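Side-chain contacts in geranyltranstransferase (Marinomonas sp. MED121, PDB 4F62), which probably catalyses the head-to-tail condensation of isopentenyl diphosphate with an allylic diphosphate, as farnesyl-diphosphate synthases and other prenyl chain-lengthening enzymes do: residues G152-T155 and G156-I159; A171-E174 and Q175-V178; S25-A28 and P29-Q32; K46-R49 and P50-T53; G197-K200 and P201-A205. One frame throughout, in Å; residues are numbered along the deposited sequence.

How the contacts relate
Along the chain the contacts come in the order 3, 4, 1, 2, 5; each closes before the next opens, so none nests or crosses. Contact 3 turns the loop after helix 5-23 into helix 31-41, and contact 4 starts helix 48-60 near the centre of the chain. Contact 1 forms the first turns of helix 153-162. Contact 2 lies early in helix 170-194 and touches contact 1, Ile159 CG2 standing 3.5 Å from Met176 CG. Contact 5 caps helix 201-226. Contact 3 lies about 40 Å from contact 2, centre to centre, yet Ala30 and Pro29 pack on Thr155 and Gln175 of the second subunit, bringing it to contacts 1 and 2 there.

Contact 1 (G152-T155 and G156-I159); sequences GMIT and GQMI
Gln157 folds back over the first turn of its helix and lays its side chain along Met153. Its CB sits 3.6 Å from Ile154 O. With CG placed beside the backbone N (chi1 -64°), the chain doubles back toward the start of the helix, and CG comes to rest 3.5 Å from Met153 O. The run beyond CG is extended, which takes the amide past that carbonyl. OE1 ends 3.6 Å from Ile154 CA, with Ile154 CG1 and Met153 CG a little farther off. Met153 and Gln157 point the same way, whereas Ile154 crosses Gln157 at a slant.

On another side of the helix, Thr155 CG2 meets Ile159 CD1 at 3.9 Å. The OG1 of Thr155 turns back instead to the backbone oxygen of Arg150, a bond that probably helps hold this rotamer. Four regular backbone bonds run beneath these contacts. The first, Gly156 N to Gly152 O at 3.1 Å, ties in the N-cap glycine, and the last, Ile159 N to Thr155 O, measures 2.8 Å.

This is the buried start of helix 153-162 in the all-helical isoprenoid synthase fold. Met153 and Ile154 pack on Tyr80 of helix 65-86, and Gln157 touches Asp85 there, an aspartate of the first Asp-rich motif that in relatives binds magnesium and diphosphate. Met153 also reaches Leu184 of helix 170-194, while Ile154 and Gln157 lie against Asp116 and Leu113 of the second subunit.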
loop_
_atom_site.group_PDB
_atom_site.type_symbol
_atom_site.label_atom_id
_atom_site.label_comp_id
_atom_site.label_asym_id
_atom_site.label_seq_id
_atom_site.Cartn_x
_atom_site.Cartn_y
_atom_site.Cartn_z
ATOM N N GLY A 152 -8.725 8.381 5.149
ATOM C CA GLY A 152 -8.034 9.603 4.790
ATOM C C GLY A 152 -8.108 9.921 3.315
ATOM O O GLY A 152 -9.197 10.111 2.763
ATOM N N MET A 153 -6.943 9.948 2.678
ATOM C CA MET A 153 -6.799 10.456 1.313
ATOM C C MET A 153 -7.800 9.909 0.291
ATOM O O MET A 153 -8.459 10.680 -0.408
ATOM C CB MET A 153 -5.366 10.223 0.817
ATOM C CG MET A 153 -5.084 10.847 -0.533
ATOM S SD MET A 153 -3.457 10.367 -1.140
ATOM C CE MET A 153 -3.706 8.598 -1.423
ATOM N N ILE A 154 -7.920 8.585 0.204
ATOM C CA ILE A 154 -8.798 7.979 -0.791
ATOM C C ILE A 154 -10.269 8.317 -0.556
ATOM O O ILE A 154 -11.042 8.508 -1.503
ATOM C CB ILE A 154 -8.618 6.466 -0.855
ATOM C CG1 ILE A 154 -7.193 6.154 -1.306
ATOM C CG2 ILE A 154 -9.573 5.858 -1.858
ATOM C CD1 ILE A 154 -6.870 4.692 -1.245
ATOM N N THR A 155 -10.665 8.399 0.703
ATOM C CA THR A 155 -12.046 8.753 0.988
ATOM C C THR A 155 -12.299 10.199 0.560
ATOM O O THR A 155 -13.374 10.517 0.054
ATOM C CB THR A 155 -12.405 8.486 2.453
ATOM O OG1 THR A 155 -12.673 7.086 2.598
ATOM C CG2 THR A 155 -13.651 9.271 2.856
ATOM N N GLY A 156 -11.287 11.053 0.706
ATOM C CA GLY A 156 -11.372 12.428 0.229
ATOM C C GLY A 156 -11.552 12.507 -1.278
ATOM O O GLY A 156 -12.366 13.292 -1.765
ATOM N N GLN A 157 -10.794 11.698 -2.019
ATOM C CA GLN A 157 -10.920 11.649 -3.469
ATOM C C GLN A 157 -12.297 11.145 -3.852
ATOM O O GLN A 157 -12.900 11.638 -4.806
ATOM C CB GLN A 157 -9.843 10.743 -4.094
ATOM C CG GLN A 157 -8.405 11.232 -3.895
ATOM C CD GLN A 157 -7.381 10.231 -4.414
ATOM O OE1 GLN A 157 -7.100 9.220 -3.765
ATOM N NE2 GLN A 157 -6.835 10.496 -5.602
ATOM N N MET A 158 -12.784 10.154 -3.108
ATOM C CA MET A 158 -14.102 9.585 -3.353
ATOM C C MET A 158 -15.160 10.668 -3.166
ATOM O O MET A 158 -16.039 10.850 -4.012
ATOM C CB MET A 158 -14.370 8.421 -2.393
ATOM C CG MET A 158 -15.488 7.512 -2.836
ATOM S SD MET A 158 -15.021 6.498 -4.264
ATOM C CE MET A 158 -16.506 5.527 -4.448
ATOM N N ILE A 159 -15.057 11.401 -2.062
ATOM C CA ILE A 159 -16.018 12.459 -1.776
ATOM C C ILE A 159 -15.971 13.505 -2.880
ATOM O O ILE A 159 -17.007 13.938 -3.359
ATOM C CB ILE A 159 -15.749 13.127 -0.413
ATOM C CG1 ILE A 159 -16.065 12.151 0.725
ATOM C CG2 ILE A 159 -16.611 14.378 -0.247
ATOM C CD1 ILE A 159 -15.505 12.617 2.077
#

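Contact 2 (A171-E174 and Q175-V178); sequences AELE and QMHV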
loop_
_atom_site.group_PDB
_atom_site.type_symbol
_atom_site.label_atom_id
_atom_site.label_comp_id
_atom_site.label_asym_id
_atom_site.label_seq_id
_atom_site.Cartn_x
_atom_site.Cartn_y
_atom_site.Cartn_z
ATOM N N ALA A 171 -19.364 22.859 5.553
ATOM C CA ALA A 171 -18.972 21.713 6.376
ATOM C C ALA A 171 -18.541 20.540 5.515
ATOM O O ALA A 171 -17.556 19.857 5.830
ATOM C CB ALA A 171 -20.126 21.294 7.286
ATOM N N GLU A 172 -19.287 20.291 4.436
ATOM C CA GLU A 172 -18.952 19.199 3.530
ATOM C C GLU A 172 -17.651 19.486 2.786
ATOM O O GLU A 172 -16.831 18.588 2.597
ATOM C CB GLU A 172 -20.109 18.931 2.563
ATOM C CG GLU A 172 -21.260 18.199 3.230
ATOM C CD GLU A 172 -22.515 18.175 2.385
ATOM O OE1 GLU A 172 -22.787 19.172 1.675
ATOM O OE2 GLU A 172 -23.236 17.157 2.438
ATOM N N LEU A 173 -17.457 20.740 2.380
ATOM C CA LEU A 173 -16.236 21.120 1.682
ATOM C C LEU A 173 -15.030 20.931 2.593
ATOM O O LEU A 173 -14.021 20.325 2.188
ATOM C CB LEU A 173 -16.301 22.568 1.181
ATOM C CG LEU A 173 -15.107 23.017 0.327
ATOM C CD1 LEU A 173 -14.953 22.088 -0.860
ATOM C CD2 LEU A 173 -15.308 24.456 -0.152
ATOM N N GLU A 174 -15.137 21.427 3.825
ATOM C CA GLU A 174 -14.078 21.218 4.804
ATOM C C GLU A 174 -13.797 19.727 5.020
ATOM O O GLU A 174 -12.641 19.300 4.984
ATOM C CB GLU A 174 -14.387 21.877 6.157
ATOM C CG GLU A 174 -13.220 21.665 7.145
ATOM C CD GLU A 174 -13.638 21.585 8.611
ATOM O OE1 GLU A 174 -14.850 21.485 8.897
ATOM O OE2 GLU A 174 -12.739 21.614 9.484
ATOM N N GLN A 175 -14.846 18.937 5.240
ATOM C CA GLN A 175 -14.665 17.495 5.432
ATOM C C GLN A 175 -13.905 16.849 4.267
ATOM O O GLN A 175 -13.007 16.016 4.467
ATOM C CB GLN A 175 -16.016 16.793 5.613
ATOM C CG GLN A 175 -15.878 15.250 5.682
ATOM C CD GLN A 175 -17.176 14.565 6.058
ATOM O OE1 GLN A 175 -18.097 14.460 5.242
ATOM N NE2 GLN A 175 -17.267 14.114 7.309
ATOM N N MET A 176 -14.265 17.245 3.051
ATOM C CA MET A 176 -13.629 16.711 1.853
ATOM C C MET A 176 -12.129 17.014 1.825
ATOM O O MET A 176 -11.315 16.128 1.552
ATOM C CB MET A 176 -14.304 17.282 0.600
ATOM C CG MET A 176 -13.927 16.585 -0.684
ATOM S SD MET A 176 -12.474 17.324 -1.435
ATOM C CE MET A 176 -13.315 18.602 -2.415
ATOM N N HIS A 177 -11.764 18.263 2.100
ATOM C CA HIS A 177 -10.360 18.658 2.039
ATOM C C HIS A 177 -9.540 18.032 3.155
ATOM O O HIS A 177 -8.380 17.663 2.947
ATOM C CB HIS A 177 -10.204 20.184 2.056
ATOM C CG HIS A 177 -10.579 20.838 0.767
ATOM N ND1 HIS A 177 -11.265 22.022 0.697
ATOM C CD2 HIS A 177 -10.364 20.456 -0.525
ATOM C CE1 HIS A 177 -11.458 22.362 -0.570
ATOM N NE2 HIS A 177 -10.914 21.407 -1.324
ATOM N N VAL A 178 -10.135 17.938 4.338
ATOM C CA VAL A 178 -9.457 17.348 5.490
ATOM C C VAL A 178 -9.037 15.901 5.206
ATOM O O VAL A 178 -7.979 15.449 5.650
ATOM C CB VAL A 178 -10.335 17.477 6.754
ATOM C CG1 VAL A 178 -9.825 16.606 7.871
ATOM C CG2 VAL A 178 -10.368 18.932 7.201
HETATM O O HOH W 1 -17.793 15.995 2.471
#
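Leu173 and His177, one turn apart, make the closest side-chain contact, Leu173 CD1 lying 3.5 Å from His177 CE1. The methyl approaches the imidazole at a slant, and Leu173 CG follows it at 3.8 Å from the same carbon. Leucine CG is anti to the backbone N (chi1 -175°), which swings the branch forward along the helix toward the ring. Other carbon contacts are looser: Leu173 CD1 also faces Met176 CE at 4.2 Å, and Glu174 CG runs alongside Val178 CG2 at 4.0 Å, the two chains pointing the same way.

Four backbone bonds hold the turns, each from an N-H to the oxygen four residues earlier, from Gln175 N on Ala171 O to Val178 N on Glu174 O. They are ordinary alpha-helical bonds of the early part of helix 170-194, one of the long helices of the isoprenoid synthase bundle. Met176 packs from here on Asp160 of helix 153-162, Glu174 and Val178 on His212 of helix 201-226, and Leu173 on Leu252 of helix 249-273.

The polar contacts are of other kinds. A water donates to Glu172 O at 2.8 Å and, over 3.2 Å, to Gln175 OE1, bridging a helix carbonyl that already accepts from Met176 N. The ring of His177 is held by a hydrogen bond between ND1 and Tyr249 OH, and the two rings meet with their planes at about 35°. Replacing His177 with an alanine would probably leave that hydroxyl without its imidazole partner and open a gap beside Leu173 CD1. Glu172 OE1 accepts from Ser169 N, so its carboxylate reaches back toward the beginning of the helix.

Contact 3 (S25-A28 and P29-Q32); sequences SDYA and PANQ
Tyr27 has its ring anti to the backbone N (chi1 -178°), and a chi2 of 51° turns one ring face to the proline two residues on. Pro29 CD sits over the centre of that face, 3.7 Å from the centroid of the Tyr27 ring and only 6° off the normal, a CH-pi contact. Pro29 CG follows at 3.8 Å from Tyr27 CZ, and the two side chains cross at about a right angle. Ala30 CB approaches Tyr27 CD2 at 3.9 Å.

A short 3-10 turn of the backbone brings the proline round to the ring. Ala30 N donates to Tyr27 O at 2.7 Å, but the bond is bent. Asn31 N binds Ala28 O at 3.1 Å from above the carbonyl plane. A water joins the ends of the turn, accepting from Tyr27 N and donating to Asn31 OD1 at 2.8 Å.

The turn leads from the loop after helix 5-23 into helix 31-41, with Ala30 as N-cap, and Asp26 makes a salt bridge to Arg38 of that helix. Tyr27 OH bonds to His179 of the second subunit, so the turn rests on the partner's helix 170-194.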
loop_
_atom_site.group_PDB
_atom_site.type_symbol
_atom_site.label_atom_id
_atom_site.label_comp_id
_atom_site.label_asym_id
_atom_site.label_seq_id
_atom_site.Cartn_x
_atom_site.Cartn_y
_atom_site.Cartn_z
ATOM N N SER A 25 15.904 0.516 -5.190
ATOM C CA SER A 25 17.026 -0.295 -5.662
ATOM C C SER A 25 16.730 -0.957 -7.007
ATOM O O SER A 25 15.585 -1.326 -7.310
ATOM C CB SER A 25 17.359 -1.377 -4.634
ATOM O OG SER A 25 16.217 -2.185 -4.382
ATOM N N ASP A 26 17.773 -1.104 -7.812
ATOM C CA ASP A 26 17.646 -1.726 -9.122
ATOM C C ASP A 26 17.199 -3.186 -9.032
ATOM O O ASP A 26 17.619 -3.934 -8.146
ATOM C CB ASP A 26 18.965 -1.619 -9.900
ATOM C CG ASP A 26 19.191 -0.234 -10.471
ATOM O OD1 ASP A 26 18.207 0.526 -10.588
ATOM O OD2 ASP A 26 20.346 0.088 -10.816
ATOM N N TYR A 27 16.332 -3.571 -9.962
ATOM C CA TYR A 27 15.841 -4.939 -10.053
ATOM C C TYR A 27 15.435 -5.187 -11.505
ATOM O O TYR A 27 14.396 -4.703 -11.950
ATOM C CB TYR A 27 14.667 -5.134 -9.098
ATOM C CG TYR A 27 14.130 -6.539 -9.089
ATOM C CD1 TYR A 27 14.977 -7.624 -8.906
ATOM C CD2 TYR A 27 12.782 -6.781 -9.266
ATOM C CE1 TYR A 27 14.486 -8.915 -8.902
ATOM C CE2 TYR A 27 12.283 -8.057 -9.258
ATOM C CZ TYR A 27 13.132 -9.122 -9.077
ATOM O OH TYR A 27 12.623 -10.402 -9.071
ATOM N N ALA A 28 16.277 -5.912 -12.239
ATOM C CA ALA A 28 16.138 -6.043 -13.697
ATOM C C ALA A 28 14.740 -6.362 -14.269
ATOM O O ALA A 28 14.342 -5.762 -15.268
ATOM C CB ALA A 28 17.194 -7.015 -14.266
ATOM N N PRO A 29 14.006 -7.321 -13.667
ATOM C CA PRO A 29 12.643 -7.552 -14.164
ATOM C C PRO A 29 11.770 -6.303 -14.068
ATOM O O PRO A 29 10.878 -6.107 -14.892
ATOM C CB PRO A 29 12.112 -8.632 -13.216
ATOM C CG PRO A 29 13.342 -9.411 -12.837
ATOM C CD PRO A 29 14.419 -8.363 -12.703
ATOM N N ALA A 30 12.041 -5.466 -13.074
ATOM C CA ALA A 30 11.252 -4.265 -12.841
ATOM C C ALA A 30 11.752 -3.028 -13.597
ATOM O O ALA A 30 11.315 -1.914 -13.297
ATOM C CB ALA A 30 11.179 -3.964 -11.347
ATOM N N ASN A 31 12.652 -3.215 -14.560
ATOM C CA ASN A 31 13.230 -2.076 -15.282
ATOM C C ASN A 31 12.185 -1.095 -15.829
ATOM O O ASN A 31 12.224 0.090 -15.501
ATOM C CB ASN A 31 14.186 -2.538 -16.389
ATOM C CG ASN A 31 15.551 -2.942 -15.849
ATOM O OD1 ASN A 31 15.856 -2.709 -14.674
ATOM N ND2 ASN A 31 16.383 -3.547 -16.707
ATOM N N GLN A 32 11.246 -1.593 -16.633
ATOM C CA GLN A 32 10.171 -0.756 -17.170
ATOM C C GLN A 32 9.339 -0.087 -16.076
ATOM O O GLN A 32 9.046 1.112 -16.144
ATOM C CB GLN A 32 9.260 -1.567 -18.098
ATOM C CG GLN A 32 9.933 -1.976 -19.389
ATOM C CD GLN A 32 10.631 -0.807 -20.059
ATOM O OE1 GLN A 32 11.863 -0.758 -20.128
ATOM N NE2 GLN A 32 9.846 0.148 -20.553
HETATM O O HOH W 2 15.618 -1.539 -12.192
#

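Contact 4 (K46-R49 and P50-T53); sequences KRIR and PMLT
Ile48 and Met51 meet where packing is tightest: Ile48 CD1 stands 3.5 Å from Met51 CE, closer than usual for two methyls. Met51 starts with CG beside its backbone N and bends at chi3 (-68°), which curls CE back toward the beginning of the helix; there it also lies 3.4 Å from Lys46 O. The two side chains slant across each other.

A second close point is polar. Arg49 O accepts two bonds from Thr53, 2.7 Å from OG1 and 3.0 Å from N, the donors arriving from opposite faces of the carbonyl plane. The hydroxyl thus bonds within its own helix; Ser188 O is a weak second neighbour. Arg47 is firmly held too, in a buried setting of its own beyond CB: NH1 pairs with Glu75, NE with Asp17, and NH2 reaches Leu41 O, so charge and hydrogen bonds together fix its guanidinium.

These residues start helix 48-60, with Arg47 as N-cap, and belong to the GGKRIRP sequence of polyprenyl synthases, whose lysine and second arginine, here Lys46 and Arg49, in relatives bind the diphosphate of isopentenyl diphosphate; a similar role is probable here. Arg49 NH1 bonds a glycerol, probably from the crystallisation liquor, which is consistent with a pocket beside it.

Packing is looser elsewhere. Ile48 CG2 and Leu52 CD1 are 4.2 Å apart, and Arg47 CB lies 4.0 Å from Pro50 CG. Lys46 lies on the solvent side. Its backbone oxygen accepts from Gln13 NE2, while its side chain runs outward, against Tyr289 of helix 281-291.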
loop_
_atom_site.group_PDB
_atom_site.type_symbol
_atom_site.label_atom_id
_atom_site.label_comp_id
_atom_site.label_asym_id
_atom_site.label_seq_id
_atom_site.Cartn_x
_atom_site.Cartn_y
_atom_site.Cartn_z
ATOM N N LYS A 46 7.734 20.003 -5.153
ATOM C CA LYS A 46 8.468 20.784 -4.146
ATOM C C LYS A 46 8.743 20.083 -2.797
ATOM O O LYS A 46 9.385 20.666 -1.911
ATOM C CB LYS A 46 7.792 22.142 -3.923
ATOM C CG LYS A 46 7.853 23.070 -5.140
ATOM C CD LYS A 46 9.286 23.185 -5.680
ATOM C CE LYS A 46 9.410 24.239 -6.778
ATOM N NZ LYS A 46 9.393 25.633 -6.241
ATOM N N ARG A 47 8.283 18.840 -2.657
ATOM C CA ARG A 47 8.529 18.030 -1.450
ATOM C C ARG A 47 8.002 18.657 -0.150
ATOM O O ARG A 47 8.645 18.560 0.907
ATOM C CB ARG A 47 10.029 17.736 -1.281
ATOM C CG ARG A 47 10.725 17.260 -2.525
ATOM C CD ARG A 47 10.024 16.051 -3.101
ATOM N NE ARG A 47 10.897 15.348 -4.038
ATOM C CZ ARG A 47 10.476 14.531 -4.998
ATOM N NH1 ARG A 47 9.177 14.313 -5.170
ATOM N NH2 ARG A 47 11.357 13.936 -5.793
ATOM N N ILE A 48 6.845 19.306 -0.234
ATOM C CA ILE A 48 6.216 19.929 0.925
ATOM C C ILE A 48 6.072 18.943 2.079
ATOM O O ILE A 48 6.376 19.256 3.233
ATOM C CB ILE A 48 4.809 20.403 0.575
ATOM C CG1 ILE A 48 4.870 21.489 -0.495
ATOM C CG2 ILE A 48 4.097 20.884 1.812
ATOM C CD1 ILE A 48 5.676 22.655 -0.102
ATOM N N ARG A 49 5.609 17.741 1.768
ATOM C CA ARG A 49 5.391 16.757 2.826
ATOM C C ARG A 49 6.694 16.264 3.467
ATOM O O ARG A 49 6.799 16.208 4.697
ATOM C CB ARG A 49 4.469 15.626 2.335
ATOM C CG ARG A 49 3.047 16.163 2.060
ATOM C CD ARG A 49 2.219 15.286 1.116
ATOM N NE ARG A 49 1.019 15.999 0.650
ATOM C CZ ARG A 49 1.023 16.962 -0.273
ATOM N NH1 ARG A 49 2.165 17.340 -0.840
ATOM N NH2 ARG A 49 -0.116 17.545 -0.631
ATOM N N PRO A 50 7.699 15.905 2.650
ATOM C CA PRO A 50 9.003 15.707 3.302
ATOM C C PRO A 50 9.487 16.907 4.136
ATOM O O PRO A 50 9.938 16.694 5.267
ATOM C CB PRO A 50 9.940 15.448 2.121
ATOM C CG PRO A 50 9.058 14.661 1.169
ATOM C CD PRO A 50 7.687 15.357 1.279
ATOM N N MET A 51 9.393 18.128 3.619
ATOM C CA MET A 51 9.834 19.290 4.393
ATOM C C MET A 51 9.152 19.384 5.764
ATOM O O MET A 51 9.812 19.610 6.772
ATOM C CB MET A 51 9.657 20.592 3.596
ATOM C CG MET A 51 10.573 20.661 2.382
ATOM S SD MET A 51 10.666 22.278 1.584
ATOM C CE MET A 51 9.008 22.404 0.935
ATOM N N LEU A 52 7.834 19.196 5.801
ATOM C CA LEU A 52 7.100 19.194 7.065
ATOM C C LEU A 52 7.588 18.087 7.991
ATOM O O LEU A 52 7.691 18.284 9.199
ATOM C CB LEU A 52 5.603 18.986 6.816
ATOM C CG LEU A 52 4.844 20.170 6.217
ATOM C CD1 LEU A 52 3.446 19.711 5.812
ATOM C CD2 LEU A 52 4.774 21.334 7.214
ATOM N N THR A 53 7.870 16.916 7.428
ATOM C CA THR A 53 8.323 15.774 8.223
ATOM C C THR A 53 9.656 16.071 8.900
ATOM O O THR A 53 9.824 15.860 10.110
ATOM C CB THR A 53 8.458 14.517 7.350
ATOM O OG1 THR A 53 7.242 14.334 6.613
ATOM C CG2 THR A 53 8.721 13.263 8.213
#

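Contact 5 (G197-K200 and P201-A205); sequences GQVK and PEQLA
The N-terminal cap of helix 201-226 is built from Lys200, its N-cap residue, and Gln203, whose amide folds back over it. Lys200 N donates to Gln203 OE1 at 3.0 Å, nearly straight (167°) although the donor sits above the plane of the amide, 46° out of it. Gln203 reaches this place because CG lies beside its backbone N (chi1 -62°) and the chain then runs extended. The same oxygen is 3.4 Å from Val199 CG2, while Lys200 CG approaches the amide at 3.9 Å from Gln203 CD, the two side chains slanting across each other. An alanine in place of Gln203 would remove the amide and is likely to leave Lys200 N without its acceptor and the cap less firmly held.

The helix proper begins with Leu204 N on Lys200 O at 3.1 Å. Across the cap, Val199 CG2 meets Leu204 CD1 at 4.0 Å, and both side chains also pack on Ala193 of helix 170-194. Bonding of the N-cap amide by the third helix residue is one half of a capping box; the Val199-Leu204 pair, straddling the cap, is a hydrophobic staple.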
loop_
_atom_site.group_PDB
_atom_site.type_symbol
_atom_site.label_atom_id
_atom_site.label_comp_id
_atom_site.label_asym_id
_atom_site.label_seq_id
_atom_site.Cartn_x
_atom_site.Cartn_y
_atom_site.Cartn_z
ATOM N N GLY A 197 11.543 9.430 18.218
ATOM C CA GLY A 197 11.541 8.560 19.386
ATOM C C GLY A 197 11.423 9.341 20.688
ATOM O O GLY A 197 11.645 8.794 21.768
ATOM N N GLN A 198 11.058 10.617 20.584
ATOM C CA GLN A 198 11.098 11.548 21.716
ATOM C C GLN A 198 9.842 12.397 21.920
ATOM O O GLN A 198 9.765 13.154 22.892
ATOM C CB GLN A 198 12.263 12.530 21.540
ATOM C CG GLN A 198 13.619 12.039 21.963
ATOM C CD GLN A 198 14.617 13.173 22.027
ATOM O OE1 GLN A 198 14.234 14.340 22.143
ATOM N NE2 GLN A 198 15.903 12.842 21.946
ATOM N N VAL A 199 8.880 12.321 21.006
ATOM C CA VAL A 199 7.735 13.239 21.085
ATOM C C VAL A 199 6.815 12.932 22.271
ATOM O O VAL A 199 6.592 11.775 22.618
ATOM C CB VAL A 199 6.926 13.304 19.759
ATOM C CG1 VAL A 199 6.136 12.027 19.542
ATOM C CG2 VAL A 199 6.003 14.517 19.745
ATOM N N LYS A 200 6.315 13.986 22.905
ATOM C CA LYS A 200 5.411 13.845 24.034
ATOM C C LYS A 200 4.011 14.122 23.518
ATOM O O LYS A 200 3.857 14.832 22.515
ATOM C CB LYS A 200 5.797 14.826 25.144
ATOM C CG LYS A 200 7.295 14.937 25.362
ATOM C CD LYS A 200 7.614 15.560 26.714
ATOM C CE LYS A 200 9.042 16.095 26.772
ATOM N NZ LYS A 200 9.159 17.430 26.113
ATOM N N PRO A 201 2.984 13.562 24.188
ATOM C CA PRO A 201 1.608 13.664 23.678
ATOM C C PRO A 201 1.152 15.109 23.484
ATOM O O PRO A 201 0.441 15.406 22.520
ATOM C CB PRO A 201 0.772 12.997 24.779
ATOM C CG PRO A 201 1.734 12.104 25.505
ATOM C CD PRO A 201 3.044 12.835 25.471
ATOM N N GLU A 202 1.555 15.986 24.400
ATOM C CA GLU A 202 1.210 17.400 24.324
ATOM C C GLU A 202 1.802 18.075 23.076
ATOM O O GLU A 202 1.129 18.865 22.414
ATOM C CB GLU A 202 1.646 18.113 25.610
ATOM C CG GLU A 202 2.088 19.557 25.427
ATOM C CD GLU A 202 3.604 19.708 25.383
ATOM O OE1 GLU A 202 4.309 18.768 25.821
ATOM O OE2 GLU A 202 4.089 20.766 24.915
ATOM N N GLN A 203 3.056 17.762 22.752
ATOM C CA GLN A 203 3.674 18.288 21.536
ATOM C C GLN A 203 2.949 17.788 20.294
ATOM O O GLN A 203 2.796 18.516 19.316
ATOM C CB GLN A 203 5.142 17.881 21.447
ATOM C CG GLN A 203 6.020 18.398 22.555
ATOM C CD GLN A 203 7.375 17.712 22.556
ATOM O OE1 GLN A 203 7.517 16.605 22.033
ATOM N NE2 GLN A 203 8.377 18.366 23.135
ATOM N N LEU A 204 2.501 16.536 20.331
ATOM C CA LEU A 204 1.841 15.935 19.179
ATOM C C LEU A 204 0.469 16.574 18.936
ATOM O O LEU A 204 0.051 16.773 17.792
ATOM C CB LEU A 204 1.727 14.419 19.377
ATOM C CG LEU A 204 1.707 13.493 18.159
ATOM C CD1 LEU A 204 2.953 13.670 17.312
ATOM C CD2 LEU A 204 1.571 12.037 18.628
ATOM N N ALA A 205 -0.226 16.908 20.018
ATOM C CA ALA A 205 -1.503 17.603 19.908
ATOM C C ALA A 205 -1.358 18.991 19.259
ATOM O O ALA A 205 -2.189 19.397 18.431
ATOM C CB ALA A 205 -2.153 17.719 21.275
#